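Local atomic coordinates of dodecin (Thermus thermophilus, PDB entry 2UX9), a protein that binds and sequesters flavins such as FMN and FAD, probably as a cofactor store, and can also bind coenzyme A, as a hollow sphere of twelve identical subunits. Residues W38-E43 with V59-F64. The protein carries 1 engineered substitution. Residues are numbered along the deposited sequence; the frame is centred on the assembly and turned at random. Where two conformers were deposited one is given.
With FMN (flavin mononucleotide), chain P.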
ATOM      1  N   TRP C  38       0.887 -20.803  11.226  1.00 11.97           N
ATOM      2  CA  TRP C  38       0.253 -20.220  10.050  1.00 11.81           C
ATOM      3  C   TRP C  38       1.277 -19.616   9.108  1.00 11.51           C
ATOM      4  O   TRP C  38       2.427 -19.397   9.480  1.00 12.21           O
ATOM      5  CB  TRP C  38      -0.817 -19.178  10.453  1.00 12.66           C
ATOM      6  CG  TRP C  38      -0.275 -17.797  10.692  1.00 13.12           C
ATOM      7  CD1 TRP C  38      -0.260 -16.773   9.806  1.00 13.59           C
ATOM      8  CD2 TRP C  38       0.340 -17.300  11.890  1.00 13.17           C
ATOM      9  NE1 TRP C  38       0.330 -15.669  10.371  1.00 13.48           N
ATOM     10  CE2 TRP C  38       0.698 -15.966  11.652  1.00 13.43           C
ATOM     11  CE3 TRP C  38       0.594 -17.851  13.145  1.00 13.34           C
ATOM     12  CZ2 TRP C  38       1.316 -15.167  12.622  1.00 12.95           C
ATOM     13  CZ3 TRP C  38       1.215 -17.056  14.110  1.00 13.54           C
ATOM     14  CH2 TRP C  38       1.575 -15.735  13.834  1.00 14.15           C
ATOM     15  N   PHE C  39       0.853 -19.381   7.871  1.00 11.65           N
ATOM     16  CA  PHE C  39       1.679 -18.690   6.903  1.00 12.15           C
ATOM     17  C   PHE C  39       0.868 -17.646   6.162  1.00 12.26           C
ATOM     18  O   PHE C  39      -0.358 -17.697   6.124  1.00 11.79           O
ATOM     19  CB  PHE C  39       2.369 -19.653   5.922  1.00 12.36           C
ATOM     20  CG  PHE C  39       1.421 -20.400   5.023  1.00 12.46           C
ATOM     21  CD1 PHE C  39       1.055 -19.898   3.780  1.00 12.20           C
ATOM     22  CD2 PHE C  39       0.893 -21.610   5.418  1.00 12.35           C
ATOM     23  CE1 PHE C  39       0.183 -20.588   2.959  1.00 12.85           C
ATOM     24  CE2 PHE C  39       0.032 -22.304   4.599  1.00 13.05           C
ATOM     25  CZ  PHE C  39      -0.331 -21.787   3.369  1.00 12.51           C
ATOM     26  N   GLU C  40       1.589 -16.679   5.613  1.00 12.12           N
ATOM     27  CA  GLU C  40       1.031 -15.580   4.837  1.00 12.32           C
ATOM     28  C   GLU C  40       1.878 -15.451   3.588  1.00 12.44           C
ATOM     29  O   GLU C  40       3.080 -15.210   3.692  1.00 13.07           O
ATOM     30  CB  GLU C  40       1.116 -14.265   5.624  1.00 13.18           C
ATOM     31  CG  GLU C  40       0.402 -14.271   6.964  1.00 15.44           C
ATOM     32  CD  GLU C  40       0.861 -13.161   7.909  1.00 16.78           C
ATOM     33  OE1 GLU C  40       1.697 -12.299   7.528  1.00 21.31           O
ATOM     34  OE2 GLU C  40       0.389 -13.138   9.052  1.00 16.07           O
ATOM     35  N   VAL C  41       1.287 -15.588   2.410  1.00 11.84           N
ATOM     36  CA  VAL C  41       2.022 -15.353   1.171  1.00 12.21           C
ATOM     37  C   VAL C  41       2.196 -13.845   0.961  1.00 12.92           C
ATOM     38  O   VAL C  41       1.225 -13.086   0.947  1.00 13.83           O
ATOM     39  CB  VAL C  41       1.319 -15.978  -0.036  1.00 12.73           C
ATOM     40  CG1 VAL C  41       2.025 -15.606  -1.334  1.00 12.72           C
ATOM     41  CG2 VAL C  41       1.253 -17.496   0.134  1.00 13.74           C
ATOM     42  N   LYS C  42       3.442 -13.412   0.800  1.00 12.63           N
ATOM     43  CA  LYS C  42       3.750 -12.002   0.574  1.00 14.02           C
ATOM     44  C   LYS C  42       3.891 -11.672  -0.898  1.00 13.49           C
ATOM     45  O   LYS C  42       3.443 -10.612  -1.343  1.00 15.00           O
ATOM     46  CB  LYS C  42       5.042 -11.634   1.296  1.00 15.00           C
ATOM     47  CG  LYS C  42       4.935 -11.711   2.813  1.00 17.82           C
ATOM     48  CD  LYS C  42       3.904 -10.753   3.412  1.00 22.80           C
ATOM     49  CE  LYS C  42       4.274  -9.297   3.189  1.00 25.45           C
ATOM     50  NZ  LYS C  42       3.434  -8.355   3.980  1.00 29.19           N
ATOM     51  N   GLU C  43       4.550 -12.555  -1.639  1.00 13.73           N
ATOM     52  CA  GLU C  43       4.804 -12.382  -3.068  1.00 13.97           C
ATOM     53  C   GLU C  43       4.845 -13.713  -3.770  1.00 13.50           C
ATOM     54  O   GLU C  43       5.296 -14.685  -3.194  1.00 13.31           O
ATOM     55  CB  GLU C  43       6.208 -11.810  -3.316  1.00 15.54           C
ATOM     56  CG  GLU C  43       6.600 -10.603  -2.574  1.00 18.79           C
ATOM     57  CD  GLU C  43       7.871 -10.049  -3.143  1.00 21.05           C
ATOM     58  OE1 GLU C  43       7.902  -9.839  -4.374  1.00 24.01           O
ATOM     59  OE2 GLU C  43       8.803  -9.849  -2.357  1.00 23.91           O
ATOM     60  N   VAL C  59       7.261 -16.167  -1.695  1.00 11.98           N
ATOM     61  CA  VAL C  59       7.793 -15.489  -0.533  1.00 12.02           C
ATOM     62  C   VAL C  59       6.707 -15.524   0.512  1.00 13.00           C
ATOM     63  O   VAL C  59       5.603 -15.056   0.260  1.00 13.14           O
ATOM     64  CB  VAL C  59       8.150 -14.031  -0.851  1.00 12.44           C
ATOM     65  CG1 VAL C  59       8.757 -13.335   0.395  1.00 12.15           C
ATOM     66  CG2 VAL C  59       9.087 -13.951  -2.067  1.00 12.53           C
ATOM     67  N   LEU C  60       6.993 -16.105   1.673  1.00 13.82           N
ATOM     68  CA  LEU C  60       5.977 -16.200   2.696  1.00 14.66           C
ATOM     69  C   LEU C  60       6.514 -15.936   4.083  1.00 14.03           C
ATOM     70  O   LEU C  60       7.688 -16.152   4.369  1.00 15.00           O
ATOM     71  CB  LEU C  60       5.236 -17.540   2.623  1.00 16.55           C
ATOM     72  CG  LEU C  60       6.018 -18.824   2.888  1.00 17.97           C
ATOM     73  CD1 LEU C  60       5.105 -20.056   2.889  1.00 21.17           C
ATOM     74  CD2 LEU C  60       7.143 -19.031   1.895  1.00 22.87           C
ATOM     75  N   GLU C  61       5.644 -15.415   4.928  1.00 13.82           N
ATOM     76  CA  GLU C  61       5.888 -15.293   6.362  0.50 13.86           C
ATOM     77  C   GLU C  61       5.355 -16.537   7.041  1.00 13.78           C
ATOM     78  O   GLU C  61       4.253 -16.990   6.710  1.00 13.98           O
ATOM     79  CB  GLU C  61       5.148 -14.081   6.921  0.50 14.32           C
ATOM     80  CG  GLU C  61       5.614 -12.741   6.362  0.50 15.50           C
ATOM     81  CD  GLU C  61       6.865 -12.223   7.036  0.50 16.98           C
ATOM     82  OE1 GLU C  61       7.391 -11.191   6.581  0.50 18.60           O
ATOM     83  OE2 GLU C  61       7.324 -12.840   8.020  0.50 18.71           O
ATOM     84  N   VAL C  62       6.115 -17.076   7.981  1.00 13.46           N
ATOM     85  CA  VAL C  62       5.703 -18.250   8.719  1.00 13.76           C
ATOM     86  C   VAL C  62       5.678 -17.859  10.195  1.00 13.06           C
ATOM     87  O   VAL C  62       6.680 -17.359  10.726  1.00 13.56           O
ATOM     88  CB  VAL C  62       6.672 -19.405   8.454  1.00 14.86           C
ATOM     89  CG1 VAL C  62       6.280 -20.595   9.242  1.00 16.89           C
ATOM     90  CG2 VAL C  62       6.706 -19.732   6.938  1.00 17.27           C
ATOM     91  N   GLY C  63       4.535 -18.063  10.846  1.00 13.09           N
ATOM     92  CA  GLY C  63       4.348 -17.741  12.254  1.00 12.80           C
ATOM     93  C   GLY C  63       4.379 -18.979  13.124  1.00 13.09           C
ATOM     94  O   GLY C  63       3.731 -19.991  12.812  1.00 12.84           O
ATOM     95  N   PHE C  64       5.111 -18.897  14.225  1.00 12.95           N
ATOM     96  CA  PHE C  64       5.228 -20.004  15.161  1.00 12.87           C
ATOM     97  C   PHE C  64       5.208 -19.520  16.608  1.00 12.52           C
ATOM     98  O   PHE C  64       5.664 -18.427  16.916  1.00 12.83           O
ATOM     99  CB  PHE C  64       6.463 -20.890  14.864  1.00 13.05           C
ATOM    100  CG  PHE C  64       7.795 -20.188  14.940  1.00 13.54           C
ATOM    101  CD1 PHE C  64       8.609 -20.346  16.040  1.00 13.33           C
ATOM    102  CD2 PHE C  64       8.273 -19.434  13.879  1.00 13.83           C
ATOM    103  CE1 PHE C  64       9.865 -19.746  16.102  1.00 15.44           C
ATOM    104  CE2 PHE C  64       9.513 -18.828  13.948  1.00 15.50           C
ATOM    105  CZ  PHE C  64      10.302 -18.989  15.053  1.00 15.27           C
TER
HETATM  106  N1  FMN P1073      -5.097 -19.084  11.793  1.00 16.71           N
HETATM  107  C2  FMN P1073      -5.585 -19.371  10.546  1.00 17.34           C
HETATM  108  O2  FMN P1073      -6.266 -20.378  10.372  1.00 17.31           O
HETATM  109  N3  FMN P1073      -5.341 -18.527   9.490  1.00 17.14           N
HETATM  110  C4  FMN P1073      -4.601 -17.383   9.668  1.00 17.93           C
HETATM  111  O4  FMN P1073      -4.106 -16.880   8.652  1.00 17.98           O
HETATM  112  C4A FMN P1073      -4.122 -17.074  10.936  1.00 17.05           C
HETATM  113  N5  FMN P1073      -3.411 -15.918  11.168  1.00 17.56           N
HETATM  114  C5A FMN P1073      -2.928 -15.615  12.423  1.00 16.89           C
HETATM  115  C6  FMN P1073      -2.193 -14.442  12.613  1.00 17.32           C
HETATM  116  C7  FMN P1073      -1.689 -14.119  13.867  1.00 16.82           C
HETATM  117  C7M FMN P1073      -1.092 -12.753  14.101  1.00 16.71           C
HETATM  118  C8  FMN P1073      -1.927 -14.994  14.930  1.00 17.48           C
HETATM  119  C8M FMN P1073      -1.321 -14.749  16.279  1.00 16.25           C
HETATM  120  C9  FMN P1073      -2.651 -16.161  14.747  1.00 17.13           C
HETATM  121  C9A FMN P1073      -3.156 -16.487  13.485  1.00 17.20           C
HETATM  122  N10 FMN P1073      -3.883 -17.653  13.258  1.00 17.77           N
HETATM  123  C10 FMN P1073      -4.373 -17.930  11.995  1.00 17.25           C
HETATM  124  C1' FMN P1073      -4.070 -18.691  14.342  1.00 17.31           C
HETATM  125  C2' FMN P1073      -2.796 -19.510  14.568  1.00 19.04           C
HETATM  126  O2' FMN P1073      -2.490 -20.240  13.398  1.00 20.82           O
HETATM  127  C3' FMN P1073      -2.944 -20.485  15.738  1.00 20.78           C
HETATM  128  O3' FMN P1073      -3.989 -21.403  15.497  1.00 21.56           O
HETATM  129  C4' FMN P1073      -3.230 -19.788  17.067  1.00 21.77           C
HETATM  130  O4' FMN P1073      -2.384 -18.672  17.242  1.00 22.89           O
HETATM  131  C5' FMN P1073      -3.004 -20.749  18.218  1.00 22.65           C
HETATM  132  O5' FMN P1073      -1.630 -21.036  18.215  1.00 23.42           O
HETATM  133  P   FMN P1073      -0.946 -21.855  19.396  1.00 23.59           P
HETATM  134  O1P FMN P1073       0.465 -22.207  18.970  1.00 21.10           O
HETATM  135  O2P FMN P1073      -0.913 -20.974  20.623  1.00 24.63           O
HETATM  136  O3P FMN P1073      -1.758 -23.102  19.668  1.00 25.08           O
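W38 lies over G63 where strands 36-49 and 52-65 pair as the antiparallel hairpin of the dodecin fold, and the indole is held between protein and flavin. Over one face of the indole, G63 CA makes a CH-pi contact, 3.7 Å from the centroid of the W38 six-membered ring and only 9° off its normal. FMN covers the opposite face, with its C6 3.4 Å from W38 CE2. A chi1 of 86° puts W38 CG between its backbone N and carbonyl carbon, swinging the ring across the glycine, which has no side chain to obstruct it.

Backbone hydrogen bonds join W38 to G63, where W38 N to G63 O is weak, and E40 to E61 in both directions. A classic beta bulge then shifts the register: V59 O accepts K42 N at 2.8 Å and, weakly, E43 N at 3.3 Å, while V59 N returns a bond to E43 O.

Apolar packing occupies the face of F39, V41, L60 and V62, where L60 CD1 lies 4.1 Å from F39 CB; helix 18-32 covers F39, L60 and V62. On the face of W38, E40 OE1 forms a salt bridge with K7, while E40 OE2 helps to hold the rotation of the indole: W38 NE1 donates to it at 2.9 Å, nearly straight at 170°, within the ring plane but from above the carboxylate plane.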